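14 kDa fatty acid-binding protein (Schistosoma mansoni, PDB 1VYG) binds long-chain fatty acids such as arachidonic, oleic, palmitic and linolenic acid inside a beta-barrel and may take part in their transport. Local coordinates at residues K9-E14 and T39-F44; H16-V21 and A127-K132. All blocks are in the same frame, centred on the assembly; numbering follows the deposited sequence.

Both contacts pair strand 8-16, or the chain just beyond it, with a sheet neighbour on one of its two flanks: interaction 1 joins it to strand 41-47, interaction 2 to strand 125-133 where the chain turns into helix 18-23. Each is partly buried. Interaction 1 is mostly backbone pairing, with buried Trp10 and Val42 on one face, Leu12 packed on Pro40, and an outer face of lysines and threonines. Interaction 2 has one bridging residue pair, but its inner side holds the carboxylate end of arachidonic acid. The centres lie about 12 Å apart, and Glu14 O to Asn130 N, at 2.8 Å, is a probable hydrogen bond between them.

Interaction 1: residues K9-E14 and T39-F44; sequences KWKLSE and TPTVTF
Leu12 N donates to Pro40 O over 3.0 Å with an N-H...O angle of 174°, the straightest of three backbone bonds joining 9-14 to 39-44. The other two link Trp10 and Val42 in both directions and are weak, although Val42 N lies only 2.8 Å from Trp10 O. Lys9-Thr43 and Lys11-Thr41 are the non-hydrogen-bonded pairs flanking this one, which establishes an antiparallel register.

On the lysine face, the methylenes do the touching. Lys9 lies alongside Thr43, its CD 3.2 Å from Thr43 OG1, and bends at chi2, chi3 and chi4 to bring NZ back over the methyl of Thr41. Lys11 slants across Thr41, with its CD beside OG1.

The inner face is apolar. Leu12 has CG anti to its backbone N (chi1 -179°), which sends CD2 alongside the Pro40 ring, 3.6 Å from Pro40 CD. Trp10 brings CD1 to the edge of the Phe44 ring, 3.6 Å from Phe44 CD1, with the planes at 76°. Its indole NE1 bonds to Phe6 O, which helps hold the ring's rotation.

Strand 8-16 lies between strands 41-47 and 125-133 in the antiparallel barrel sheet; Met116 of strand 115-122 packs against Trp10, Val42 and Phe44, while Pro40 touches the bound fatty acid.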
ATOM      1  N   LYS A   9      12.409  -3.947   5.127  1.00 47.99           N
ATOM      2  CA  LYS A   9      12.159  -2.678   4.474  1.00 47.86           C
ATOM      3  C   LYS A   9      12.191  -2.838   2.968  1.00 47.03           C
ATOM      4  O   LYS A   9      12.731  -3.809   2.438  1.00 46.61           O
ATOM      5  CB  LYS A   9      13.177  -1.620   4.904  1.00 48.27           C
ATOM      6  CG  LYS A   9      13.482  -1.591   6.408  1.00 50.44           C
ATOM      7  CD  LYS A   9      13.253  -0.230   7.039  1.00 52.13           C
ATOM      8  CE  LYS A   9      14.303   0.740   6.649  1.00 53.09           C
ATOM      9  NZ  LYS A   9      14.058   1.098   5.239  1.00 54.98           N
ATOM     10  N   TRP A  10      11.613  -1.847   2.301  1.00 46.37           N
ATOM     11  CA  TRP A  10      11.338  -1.886   0.877  1.00 45.56           C
ATOM     12  C   TRP A  10      11.297  -0.463   0.376  1.00 45.56           C
ATOM     13  O   TRP A  10      10.662   0.370   0.980  1.00 45.03           O
ATOM     14  CB  TRP A  10       9.972  -2.524   0.612  1.00 45.11           C
ATOM     15  CG  TRP A  10       9.789  -3.931   1.107  1.00 43.98           C
ATOM     16  CD1 TRP A  10       9.253  -4.321   2.307  1.00 41.14           C
ATOM     17  CD2 TRP A  10      10.104  -5.135   0.408  1.00 42.68           C
ATOM     18  NE1 TRP A  10       9.225  -5.686   2.389  1.00 39.37           N
ATOM     19  CE2 TRP A  10       9.748  -6.212   1.244  1.00 40.85           C
ATOM     20  CE3 TRP A  10      10.651  -5.415  -0.846  1.00 42.86           C
ATOM     21  CZ2 TRP A  10       9.913  -7.525   0.871  1.00 41.07           C
ATOM     22  CZ3 TRP A  10      10.811  -6.733  -1.216  1.00 42.42           C
ATOM     23  CH2 TRP A  10      10.444  -7.770  -0.362  1.00 42.03           C
ATOM     24  N   LYS A  11      11.980  -0.179  -0.725  1.00 46.44           N
ATOM     25  CA  LYS A  11      11.957   1.153  -1.331  1.00 46.64           C
ATOM     26  C   LYS A  11      11.295   1.015  -2.682  1.00 46.18           C
ATOM     27  O   LYS A  11      11.580   0.070  -3.401  1.00 45.99           O
ATOM     28  CB  LYS A  11      13.368   1.707  -1.494  1.00 47.05           C
ATOM     29  CG  LYS A  11      13.441   3.173  -2.033  1.00 48.47           C
ATOM     30  CD  LYS A  11      14.132   4.118  -1.032  1.00 49.84           C
ATOM     31  CE  LYS A  11      14.827   5.308  -1.693  1.00 51.31           C
ATOM     32  NZ  LYS A  11      16.268   5.435  -1.262  1.00 51.77           N
ATOM     33  N   LEU A  12      10.405   1.947  -3.016  1.00 45.86           N
ATOM     34  CA  LEU A  12       9.833   2.031  -4.354  1.00 45.51           C
ATOM     35  C   LEU A  12      10.944   2.227  -5.371  1.00 45.78           C
ATOM     36  O   LEU A  12      11.869   2.991  -5.129  1.00 46.14           O
ATOM     37  CB  LEU A  12       8.847   3.197  -4.439  1.00 45.24           C
ATOM     38  CG  LEU A  12       8.123   3.434  -5.760  1.00 43.08           C
ATOM     39  CD1 LEU A  12       7.024   2.448  -5.973  1.00 42.04           C
ATOM     40  CD2 LEU A  12       7.573   4.818  -5.766  1.00 42.44           C
ATOM     41  N   SER A  13      10.859   1.508  -6.489  1.00 45.94           N
ATOM     42  CA  SER A  13      11.799   1.653  -7.582  1.00 46.03           C
ATOM     43  C   SER A  13      11.102   1.981  -8.875  1.00 45.62           C
ATOM     44  O   SER A  13      11.630   2.745  -9.671  1.00 46.41           O
ATOM     45  CB  SER A  13      12.637   0.388  -7.763  1.00 46.51           C
ATOM     46  OG  SER A  13      11.826  -0.758  -7.874  1.00 47.10           O
ATOM     47  N   GLU A  14       9.943   1.392  -9.125  1.00 45.32           N
ATOM     48  CA  GLU A  14       9.161   1.779 -10.303  1.00 44.91           C
ATOM     49  C   GLU A  14       7.669   1.832 -10.045  1.00 44.43           C
ATOM     50  O   GLU A  14       7.126   1.070  -9.265  1.00 43.50           O
ATOM     51  CB  GLU A  14       9.418   0.862 -11.485  1.00 44.61           C
ATOM     52  CG  GLU A  14      10.466  -0.188 -11.240  1.00 46.22           C
ATOM     53  CD  GLU A  14      10.406  -1.278 -12.269  1.00 47.66           C
ATOM     54  OE1 GLU A  14      10.544  -2.468 -11.882  1.00 45.46           O
ATOM     55  OE2 GLU A  14      10.222  -0.913 -13.465  1.00 50.85           O
ATOM     56  N   THR A  39       9.499   8.451  -3.606  1.00 51.12           N
ATOM     57  CA  THR A  39       9.779   7.032  -3.584  1.00 50.84           C
ATOM     58  C   THR A  39       9.750   6.602  -2.119  1.00 49.81           C
ATOM     59  O   THR A  39      10.746   6.685  -1.416  1.00 49.93           O
ATOM     60  CB  THR A  39      11.147   6.742  -4.249  1.00 50.79           C
ATOM     61  OG1 THR A  39      12.178   7.513  -3.630  1.00 51.83           O
ATOM     62  CG2 THR A  39      11.170   7.252  -5.680  1.00 51.31           C
ATOM     63  N   PRO A  40       8.591   6.162  -1.653  1.00 48.88           N
ATOM     64  CA  PRO A  40       8.447   5.779  -0.264  1.00 48.37           C
ATOM     65  C   PRO A  40       9.248   4.542   0.069  1.00 47.99           C
ATOM     66  O   PRO A  40       9.638   3.779  -0.818  1.00 47.57           O
ATOM     67  CB  PRO A  40       6.954   5.470  -0.152  1.00 47.86           C
ATOM     68  CG  PRO A  40       6.364   6.086  -1.277  1.00 47.79           C
ATOM     69  CD  PRO A  40       7.326   5.955  -2.374  1.00 48.76           C
ATOM     70  N   THR A  41       9.457   4.361   1.364  1.00 47.76           N
ATOM     71  CA  THR A  41      10.090   3.196   1.908  1.00 47.87           C
ATOM     72  C   THR A  41       9.101   2.615   2.872  1.00 47.82           C
ATOM     73  O   THR A  41       8.803   3.217   3.885  1.00 48.20           O
ATOM     74  CB  THR A  41      11.393   3.596   2.616  1.00 48.04           C
ATOM     75  OG1 THR A  41      12.327   4.068   1.637  1.00 48.89           O
ATOM     76  CG2 THR A  41      12.119   2.403   3.224  1.00 47.79           C
ATOM     77  N   VAL A  42       8.562   1.452   2.546  1.00 47.71           N
ATOM     78  CA  VAL A  42       7.652   0.784   3.460  1.00 47.61           C
ATOM     79  C   VAL A  42       8.368  -0.347   4.199  1.00 47.11           C
ATOM     80  O   VAL A  42       9.220  -1.029   3.669  1.00 46.39           O
ATOM     81  CB  VAL A  42       6.320   0.341   2.788  1.00 47.47           C
ATOM     82  CG1 VAL A  42       6.030   1.179   1.551  1.00 48.18           C
ATOM     83  CG2 VAL A  42       6.316  -1.109   2.430  1.00 48.84           C
ATOM     84  N   THR A  43       8.006  -0.489   5.458  1.00 47.23           N
ATOM     85  CA  THR A  43       8.588  -1.442   6.357  1.00 47.50           C
ATOM     86  C   THR A  43       7.434  -2.280   6.828  1.00 48.10           C
ATOM     87  O   THR A  43       6.385  -1.755   7.121  1.00 48.75           O
ATOM     88  CB  THR A  43       9.217  -0.658   7.526  1.00 47.84           C
ATOM     89  OG1 THR A  43      10.125   0.333   7.016  1.00 45.15           O
ATOM     90  CG2 THR A  43      10.072  -1.544   8.422  1.00 48.02           C
ATOM     91  N   PHE A  44       7.589  -3.585   6.857  1.00 49.16           N
ATOM     92  CA  PHE A  44       6.635  -4.434   7.539  1.00 50.20           C
ATOM     93  C   PHE A  44       7.308  -5.070   8.750  1.00 51.21           C
ATOM     94  O   PHE A  44       8.494  -5.361   8.712  1.00 51.25           O
ATOM     95  CB  PHE A  44       6.117  -5.535   6.622  1.00 50.15           C
ATOM     96  CG  PHE A  44       5.466  -5.037   5.366  1.00 50.73           C
ATOM     97  CD1 PHE A  44       6.213  -4.787   4.240  1.00 49.92           C
ATOM     98  CD2 PHE A  44       4.095  -4.864   5.302  1.00 51.62           C
ATOM     99  CE1 PHE A  44       5.612  -4.338   3.089  1.00 51.25           C
ATOM    100  CE2 PHE A  44       3.485  -4.418   4.141  1.00 51.16           C
ATOM    101  CZ  PHE A  44       4.240  -4.146   3.041  1.00 51.00           C
TER

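Interaction 2: residues H16-V21 and A127-K132; sequences HNFDAV and AIRNYK. With ACD (arachidonic acid), chain B.
Carboxylate atom O2 of arachidonic acid is met by two side chains of strand 125-133. Arg129 NE makes the sound bond, donating to it over 3.1 Å with an N-H...O angle of 160°. Tyr131 OH also donates to O2, but the modelled 2.4 Å between these two atoms is too short to be taken literally, so the length is doubtful. O2 lies close to the guanidinium plane, at its edge, and close to the plane of the tyrosine ring. Arg109 NH2 also bonds to the ligand, and the positive charge of the two arginines would be expected to favour the ionised acid.

The same guanidinium has Phe18 against one face. Its plane is 17° from that of the ring, and Arg129 CZ sits 4.0 Å from the ring centroid, 14° off the normal, which meets the geometry of a stacked cation-pi contact. Arg129 CD lies over this ring face too, as a CH-pi contact, and the bend at chi3 beyond it turns NE and the guanidinium. Ser15 OG accepts from NH2, a second-shell bond that helps fix the group's rotation.

Phe18 meets the lipid with its edge: CE2 is 3.8 Å from ligand C7. Ala127 CB meets Val21 CG1 at 3.4 Å and touches the backbone O atoms of His16 and Asn17. Two backbone bonds close the pair His16-Ile128: His16 N to Ile128 O, at 2.8 Å, and Ile128 N to His16 O, at 3.0 Å.

The first strand thus ends paired to the last, and the chain turns into helix 18-23. This closure, with an Arg-Tyr head-group site inside the barrel, is characteristic of cytosolic fatty-acid binding proteins.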
ATOM      1  N   HIS A  16       4.077   2.306 -12.423  1.00 44.45           N
ATOM      2  CA  HIS A  16       3.481   2.402 -13.745  1.00 44.96           C
ATOM      3  C   HIS A  16       1.980   2.635 -13.621  1.00 45.12           C
ATOM      4  O   HIS A  16       1.278   1.910 -12.915  1.00 44.90           O
ATOM      5  CB  HIS A  16       3.773   1.124 -14.546  0.50 45.00           C
ATOM      6  CG  HIS A  16       3.278   1.152 -15.965  0.50 46.40           C
ATOM      7  ND1 HIS A  16       3.941   0.521 -16.993  0.50 47.24           N
ATOM      8  CD2 HIS A  16       2.181   1.713 -16.524  0.50 47.64           C
ATOM      9  CE1 HIS A  16       3.276   0.692 -18.121  0.50 47.57           C
ATOM     10  NE2 HIS A  16       2.202   1.413 -17.862  0.50 47.75           N
ATOM     11  N   ASN A  17       1.535   3.714 -14.258  1.00 45.54           N
ATOM     12  CA  ASN A  17       0.128   4.077 -14.411  1.00 45.94           C
ATOM     13  C   ASN A  17      -0.495   4.575 -13.118  1.00 46.30           C
ATOM     14  O   ASN A  17      -1.691   4.419 -12.915  1.00 46.84           O
ATOM     15  CB  ASN A  17      -0.697   2.912 -15.001  1.00 46.10           C
ATOM     16  CG  ASN A  17      -2.068   3.337 -15.456  1.00 46.06           C
ATOM     17  OD1 ASN A  17      -3.033   2.589 -15.350  1.00 44.16           O
ATOM     18  ND2 ASN A  17      -2.164   4.553 -15.963  1.00 48.68           N
ATOM     19  N   PHE A  18       0.305   5.195 -12.257  1.00 46.47           N
ATOM     20  CA  PHE A  18      -0.160   5.580 -10.927  1.00 47.30           C
ATOM     21  C   PHE A  18      -0.986   6.867 -10.931  1.00 48.16           C
ATOM     22  O   PHE A  18      -1.850   7.051 -10.070  1.00 48.16           O
ATOM     23  CB  PHE A  18       1.021   5.721  -9.957  1.00 47.15           C
ATOM     24  CG  PHE A  18       0.625   5.863  -8.500  1.00 46.99           C
ATOM     25  CD1 PHE A  18       1.154   6.876  -7.724  1.00 46.40           C
ATOM     26  CD2 PHE A  18      -0.254   4.967  -7.904  1.00 48.55           C
ATOM     27  CE1 PHE A  18       0.800   7.005  -6.390  1.00 48.42           C
ATOM     28  CE2 PHE A  18      -0.615   5.101  -6.564  1.00 48.57           C
ATOM     29  CZ  PHE A  18      -0.086   6.111  -5.812  1.00 48.62           C
ATOM     30  N   ASP A  19      -0.722   7.761 -11.883  1.00 49.13           N
ATOM     31  CA  ASP A  19      -1.516   8.978 -11.994  1.00 49.43           C
ATOM     32  C   ASP A  19      -2.959   8.676 -12.383  1.00 49.68           C
ATOM     33  O   ASP A  19      -3.869   9.410 -12.002  1.00 49.48           O
ATOM     34  CB  ASP A  19      -0.916   9.960 -12.981  1.00 49.81           C
ATOM     35  CG  ASP A  19      -1.402  11.387 -12.744  1.00 50.87           C
ATOM     36  OD1 ASP A  19      -2.138  11.933 -13.603  1.00 52.82           O
ATOM     37  OD2 ASP A  19      -1.095  12.041 -11.730  1.00 51.76           O
ATOM     38  N   ALA A  20      -3.161   7.601 -13.140  1.00 49.55           N
ATOM     39  CA  ALA A  20      -4.502   7.177 -13.495  1.00 49.93           C
ATOM     40  C   ALA A  20      -5.322   6.802 -12.265  1.00 50.47           C
ATOM     41  O   ALA A  20      -6.477   7.236 -12.152  1.00 50.25           O
ATOM     42  CB  ALA A  20      -4.461   6.015 -14.471  1.00 49.81           C
ATOM     43  N   VAL A  21      -4.741   6.023 -11.339  1.00 50.71           N
ATOM     44  CA  VAL A  21      -5.554   5.452 -10.264  1.00 51.21           C
ATOM     45  C   VAL A  21      -5.967   6.534  -9.312  1.00 51.59           C
ATOM     46  O   VAL A  21      -7.070   6.497  -8.766  1.00 52.07           O
ATOM     47  CB  VAL A  21      -4.903   4.290  -9.435  1.00 51.19           C
ATOM     48  CG1 VAL A  21      -4.262   3.253 -10.324  1.00 50.48           C
ATOM     49  CG2 VAL A  21      -3.929   4.818  -8.336  1.00 51.98           C
ATOM     50  N   ALA A 127      -2.590   0.327 -11.488  1.00 45.70           N
ATOM     51  CA  ALA A 127      -1.237   0.778 -11.450  1.00 45.03           C
ATOM     52  C   ALA A 127      -0.473  -0.331 -10.786  1.00 44.90           C
ATOM     53  O   ALA A 127      -1.027  -1.136 -10.050  1.00 45.30           O
ATOM     54  CB  ALA A 127      -1.125   2.037 -10.652  1.00 44.79           C
ATOM     55  N   ILE A 128       0.807  -0.392 -11.077  1.00 44.57           N
ATOM     56  CA  ILE A 128       1.668  -1.393 -10.492  1.00 44.21           C
ATOM     57  C   ILE A 128       2.867  -0.653  -9.978  1.00 43.28           C
ATOM     58  O   ILE A 128       3.427   0.185 -10.664  1.00 42.77           O
ATOM     59  CB  ILE A 128       2.073  -2.453 -11.536  1.00 44.43           C
ATOM     60  CG1 ILE A 128       0.835  -3.291 -11.907  1.00 44.64           C
ATOM     61  CG2 ILE A 128       3.216  -3.322 -10.987  1.00 45.10           C
ATOM     62  CD1 ILE A 128       1.036  -4.261 -13.011  1.00 44.73           C
ATOM     63  N   ARG A 129       3.251  -0.981  -8.758  1.00 42.48           N
ATOM     64  CA  ARG A 129       4.362  -0.337  -8.107  1.00 41.88           C
ATOM     65  C   ARG A 129       5.283  -1.393  -7.569  1.00 41.21           C
ATOM     66  O   ARG A 129       4.889  -2.219  -6.782  1.00 40.31           O
ATOM     67  CB  ARG A 129       3.848   0.582  -7.011  1.00 41.70           C
ATOM     68  CG  ARG A 129       3.476   1.931  -7.595  1.00 41.31           C
ATOM     69  CD  ARG A 129       2.412   2.661  -6.860  1.00 41.04           C
ATOM     70  NE  ARG A 129       2.916   3.299  -5.645  1.00 40.94           N
ATOM     71  CZ  ARG A 129       3.651   4.401  -5.613  1.00 41.04           C
ATOM     72  NH1 ARG A 129       4.029   4.889  -4.445  1.00 41.03           N
ATOM     73  NH2 ARG A 129       4.022   5.022  -6.726  1.00 43.34           N
ATOM     74  N   ASN A 130       6.516  -1.373  -8.039  1.00 41.23           N
ATOM     75  CA  ASN A 130       7.521  -2.289  -7.567  1.00 41.18           C
ATOM     76  C   ASN A 130       8.416  -1.671  -6.509  1.00 41.45           C
ATOM     77  O   ASN A 130       8.820  -0.533  -6.616  1.00 41.53           O
ATOM     78  CB  ASN A 130       8.323  -2.774  -8.733  1.00 41.25           C
ATOM     79  CG  ASN A 130       7.553  -3.729  -9.576  1.00 41.48           C
ATOM     80  OD1 ASN A 130       7.623  -3.689 -10.797  1.00 45.30           O
ATOM     81  ND2 ASN A 130       6.806  -4.605  -8.935  1.00 41.67           N
ATOM     82  N   TYR A 131       8.668  -2.437  -5.458  1.00 41.74           N
ATOM     83  CA  TYR A 131       9.576  -2.068  -4.408  1.00 41.63           C
ATOM     84  C   TYR A 131      10.762  -3.050  -4.423  1.00 42.98           C
ATOM     85  O   TYR A 131      10.578  -4.242  -4.481  1.00 41.97           O
ATOM     86  CB  TYR A 131       8.840  -2.101  -3.062  1.00 41.02           C
ATOM     87  CG  TYR A 131       7.856  -0.956  -2.859  1.00 38.54           C
ATOM     88  CD1 TYR A 131       8.162   0.098  -2.018  1.00 37.47           C
ATOM     89  CD2 TYR A 131       6.616  -0.938  -3.497  1.00 35.61           C
ATOM     90  CE1 TYR A 131       7.277   1.141  -1.810  1.00 35.32           C
ATOM     91  CE2 TYR A 131       5.723   0.100  -3.297  1.00 34.64           C
ATOM     92  CZ  TYR A 131       6.069   1.143  -2.458  1.00 34.88           C
ATOM     93  OH  TYR A 131       5.226   2.188  -2.240  1.00 31.59           O
ATOM     94  N   LYS A 132      11.985  -2.525  -4.416  1.00 45.71           N
ATOM     95  CA  LYS A 132      13.175  -3.333  -4.210  1.00 47.55           C
ATOM     96  C   LYS A 132      13.423  -3.436  -2.706  1.00 48.70           C
ATOM     97  O   LYS A 132      13.391  -2.448  -1.976  1.00 48.27           O
ATOM     98  CB  LYS A 132      14.396  -2.729  -4.903  1.00 47.92           C
ATOM     99  CG  LYS A 132      14.364  -2.794  -6.427  1.00 51.02           C
ATOM    100  CD  LYS A 132      15.725  -2.347  -7.049  1.00 54.51           C
ATOM    101  CE  LYS A 132      16.786  -3.467  -6.955  1.00 55.75           C
ATOM    102  NZ  LYS A 132      18.131  -3.048  -7.465  1.00 58.51           N
TER
HETATM  103  C1  ACD B1134       1.948   1.447  -2.123  1.00 42.26           C
HETATM  104  C2  ACD B1134       0.562   1.555  -2.698  1.00 39.72           C
HETATM  105  C3  ACD B1134      -0.203   2.611  -1.904  1.00 38.25           C
HETATM  106  C4  ACD B1134      -1.157   3.359  -2.839  1.00 38.38           C
HETATM  107  C5  ACD B1134      -2.611   3.031  -2.520  1.00 38.28           C
HETATM  108  C6  ACD B1134      -3.565   3.849  -2.993  1.00 37.97           C
HETATM  109  C7  ACD B1134      -3.214   5.058  -3.837  1.00 35.96           C
HETATM  110  C8  ACD B1134      -4.010   6.165  -3.256  1.00 35.69           C
HETATM  111  C9  ACD B1134      -3.576   7.392  -2.977  1.00 34.44           C
HETATM  112  C10 ACD B1134      -2.194   7.926  -3.188  1.00 35.15           C
HETATM  113  C11 ACD B1134      -2.401   9.417  -3.223  1.00 34.73           C
HETATM  114  C12 ACD B1134      -1.414  10.287  -3.335  1.00 36.46           C
HETATM  115  C13 ACD B1134       0.011   9.847  -3.414  1.00 37.48           C
HETATM  116  C14 ACD B1134       0.807  10.570  -2.340  1.00 37.77           C
HETATM  117  C15 ACD B1134       1.983  10.115  -1.892  1.00 36.34           C
HETATM  118  C16 ACD B1134       2.649   8.863  -2.443  1.00 33.51           C
HETATM  119  C17 ACD B1134       2.760   7.789  -1.374  1.00 32.23           C
HETATM  120  C18 ACD B1134       3.552   8.303  -0.175  1.00 30.77           C
HETATM  121  C19 ACD B1134       2.644   8.296   1.047  1.00 32.43           C
HETATM  122  C20 ACD B1134       3.323   8.863   2.297  1.00 33.63           C
HETATM  123  O1  ACD B1134       2.153   1.045  -0.974  1.00 43.76           O
HETATM  124  O2  ACD B1134       2.949   1.828  -2.906  1.00 45.25           O